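Local coordinates for phospholipase C beta (Meleagris gallopavo, PDB 1JAD), which belongs to the phospholipase C beta family and, through its C-terminal region, forms a two-chain assembly of long, coiled-coil-like helices, at residues 136-139 against 140-143. Sequence-based numbering, arbitrary orientation.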
ATOM      1  N   ILE A 136     -26.880   6.104  -8.031  1.00 23.21           N
ATOM      2  CA  ILE A 136     -27.715   5.009  -8.498  1.00 23.25           C
ATOM      3  C   ILE A 136     -29.050   4.974  -7.779  1.00 27.11           C
ATOM      4  O   ILE A 136     -30.085   4.709  -8.400  1.00 26.87           O
ATOM      5  CB  ILE A 136     -27.051   3.639  -8.284  1.00 20.61           C
ATOM      6  CG1 ILE A 136     -25.778   3.545  -9.121  1.00 20.46           C
ATOM      7  CG2 ILE A 136     -28.045   2.521  -8.642  1.00 20.49           C
ATOM      8  CD1 ILE A 136     -25.053   2.216  -8.986  1.00 21.69           C
ATOM      9  N   LYS A 137     -29.032   5.235  -6.472  1.00 29.10           N
ATOM     10  CA  LYS A 137     -30.266   5.201  -5.705  1.00 29.76           C
ATOM     11  C   LYS A 137     -31.213   6.314  -6.147  1.00 29.63           C
ATOM     12  O   LYS A 137     -32.391   6.071  -6.424  1.00 29.00           O
ATOM     13  CB  LYS A 137     -29.982   5.325  -4.197  1.00 32.88           C
ATOM     14  CG  LYS A 137     -31.162   4.893  -3.335  1.00 36.68           C
ATOM     15  CD  LYS A 137     -30.928   5.012  -1.828  1.00 39.23           C
ATOM     16  CE  LYS A 137     -30.963   6.463  -1.358  1.00 44.17           C
ATOM     17  NZ  LYS A 137     -30.886   6.587   0.136  1.00 43.23           N
ATOM     18  N   ASP A 138     -30.700   7.536  -6.221  1.00 29.24           N
ATOM     19  CA  ASP A 138     -31.526   8.668  -6.614  1.00 28.89           C
ATOM     20  C   ASP A 138     -31.910   8.629  -8.108  1.00 27.26           C
ATOM     21  O   ASP A 138     -32.927   9.177  -8.524  1.00 26.23           O
ATOM     22  CB  ASP A 138     -30.816   9.957  -6.197  1.00 32.26           C
ATOM     23  CG  ASP A 138     -30.727  10.095  -4.658  1.00 38.25           C
ATOM     24  OD1 ASP A 138     -31.790  10.204  -3.998  1.00 39.58           O
ATOM     25  OD2 ASP A 138     -29.609  10.073  -4.096  1.00 38.68           O
ATOM     26  N   ILE A 139     -31.109   7.955  -8.912  1.00 26.29           N
ATOM     27  CA  ILE A 139     -31.430   7.804 -10.323  1.00 26.28           C
ATOM     28  C   ILE A 139     -32.682   6.925 -10.406  1.00 25.09           C
ATOM     29  O   ILE A 139     -33.630   7.229 -11.137  1.00 26.03           O
ATOM     30  CB  ILE A 139     -30.265   7.121 -11.078  1.00 27.45           C
ATOM     31  CG1 ILE A 139     -29.104   8.098 -11.218  1.00 26.23           C
ATOM     32  CG2 ILE A 139     -30.726   6.624 -12.433  1.00 33.34           C
ATOM     33  CD1 ILE A 139     -29.479   9.333 -11.963  1.00 25.54           C
ATOM     34  N   LYS A 140     -32.691   5.838  -9.638  1.00 23.23           N
ATOM     35  CA  LYS A 140     -33.829   4.936  -9.638  1.00 21.19           C
ATOM     36  C   LYS A 140     -35.073   5.610  -9.097  1.00 21.96           C
ATOM     37  O   LYS A 140     -36.191   5.292  -9.513  1.00 21.91           O
ATOM     38  CB  LYS A 140     -33.516   3.659  -8.845  1.00 20.26           C
ATOM     39  CG  LYS A 140     -32.295   2.914  -9.367  1.00 20.72           C
ATOM     40  CD  LYS A 140     -32.361   1.405  -9.141  1.00 20.54           C
ATOM     41  CE  LYS A 140     -32.277   0.987  -7.689  1.00 23.82           C
ATOM     42  NZ  LYS A 140     -32.426  -0.501  -7.557  1.00 23.94           N
ATOM     43  N   LYS A 141     -34.891   6.552  -8.179  1.00 23.70           N
ATOM     44  CA  LYS A 141     -36.033   7.263  -7.621  1.00 24.73           C
ATOM     45  C   LYS A 141     -36.650   8.207  -8.650  1.00 23.78           C
ATOM     46  O   LYS A 141     -37.867   8.248  -8.806  1.00 23.87           O
ATOM     47  CB  LYS A 141     -35.629   8.054  -6.377  1.00 27.72           C
ATOM     48  CG  LYS A 141     -35.260   7.200  -5.171  1.00 34.10           C
ATOM     49  CD  LYS A 141     -34.959   8.089  -3.965  1.00 37.45           C
ATOM     50  CE  LYS A 141     -34.551   7.275  -2.742  1.00 42.80           C
ATOM     51  NZ  LYS A 141     -34.242   8.147  -1.559  1.00 45.97           N
ATOM     52  N   LYS A 142     -35.811   8.980  -9.338  1.00 22.99           N
ATOM     53  CA  LYS A 142     -36.303   9.903 -10.357  1.00 22.52           C
ATOM     54  C   LYS A 142     -36.929   9.128 -11.500  1.00 20.10           C
ATOM     55  O   LYS A 142     -38.055   9.374 -11.885  1.00 19.84           O
ATOM     56  CB  LYS A 142     -35.170  10.764 -10.932  1.00 23.86           C
ATOM     57  CG  LYS A 142     -34.557  11.760  -9.968  1.00 29.30           C
ATOM     58  CD  LYS A 142     -33.490  12.598 -10.670  1.00 35.14           C
ATOM     59  CE  LYS A 142     -32.841  13.599  -9.717  1.00 38.67           C
ATOM     60  NZ  LYS A 142     -32.143  12.932  -8.571  1.00 43.58           N
ATOM     61  N   LEU A 143     -36.190   8.180 -12.041  1.00 21.47           N
ATOM     62  CA  LEU A 143     -36.692   7.407 -13.165  1.00 23.64           C
ATOM     63  C   LEU A 143     -38.045   6.790 -12.910  1.00 24.06           C
ATOM     64  O   LEU A 143     -38.926   6.817 -13.774  1.00 23.52           O
ATOM     65  CB  LEU A 143     -35.694   6.314 -13.540  1.00 24.39           C
ATOM     66  CG  LEU A 143     -34.451   6.772 -14.301  1.00 22.00           C
ATOM     67  CD1 LEU A 143     -33.591   5.556 -14.630  1.00 22.71           C
ATOM     68  CD2 LEU A 143     -34.885   7.467 -15.584  1.00 22.58           C
TER
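Lys141 stretches out fully beyond CG, and with CG set beside its own backbone N (chi1 -69°) the chain reaches outward while leaning back toward the preceding turn. Lys137 leaves its backbone differently, CG opposite the backbone N (chi1 -163°), and bends at chi3, which brings its end alongside that of Lys141. The two lie side by side and point the same way, Lys137 CE resting 3.7 Å from Lys141 NZ. Their ammonium nitrogens are 4.1 Å apart, a like-charged pair that this exposed flank can carry. Asp138 runs alongside Lys141 as well: its OD1 is 3.8 Å from Lys141 CD and 4.0 Å from Lys141 NZ, beyond a salt bridge, though the opposite charges probably still attract. The carboxylate thus probably offsets some of the repulsion between the lysines.

On nearly the opposite side of the helix from Lys137 and Lys141, the surface is apolar. Ile139 and Leu143, one turn apart, lie side by side and point the same way, with Ile139 CG2 3.8 Å from Leu143 CD1. Leu143 packs on Val179 and Thr182 of helix 161-245, and Ile136 on Leu186 of the same helix, so branched aliphatic residues suit this side. Lys140 serves differently: its aliphatic stem passes the carbonyl of Ile136, while NZ forms a salt bridge with Asp96 of the second subunit.

Beneath the side chains, regular i to i+4 bonds hold the backbone, from Lys140 N to Ile136 O through to Leu143 N to Ile139 O (2.9 Å, 167° at the hydrogen). Helix 75-155 is therefore amphipathic here: hydrophobic packing secures it to helix 161-245, Lys140 links it to the second subunit through a salt bridge, and the lysine-rich outer face probably presents a net positive charge.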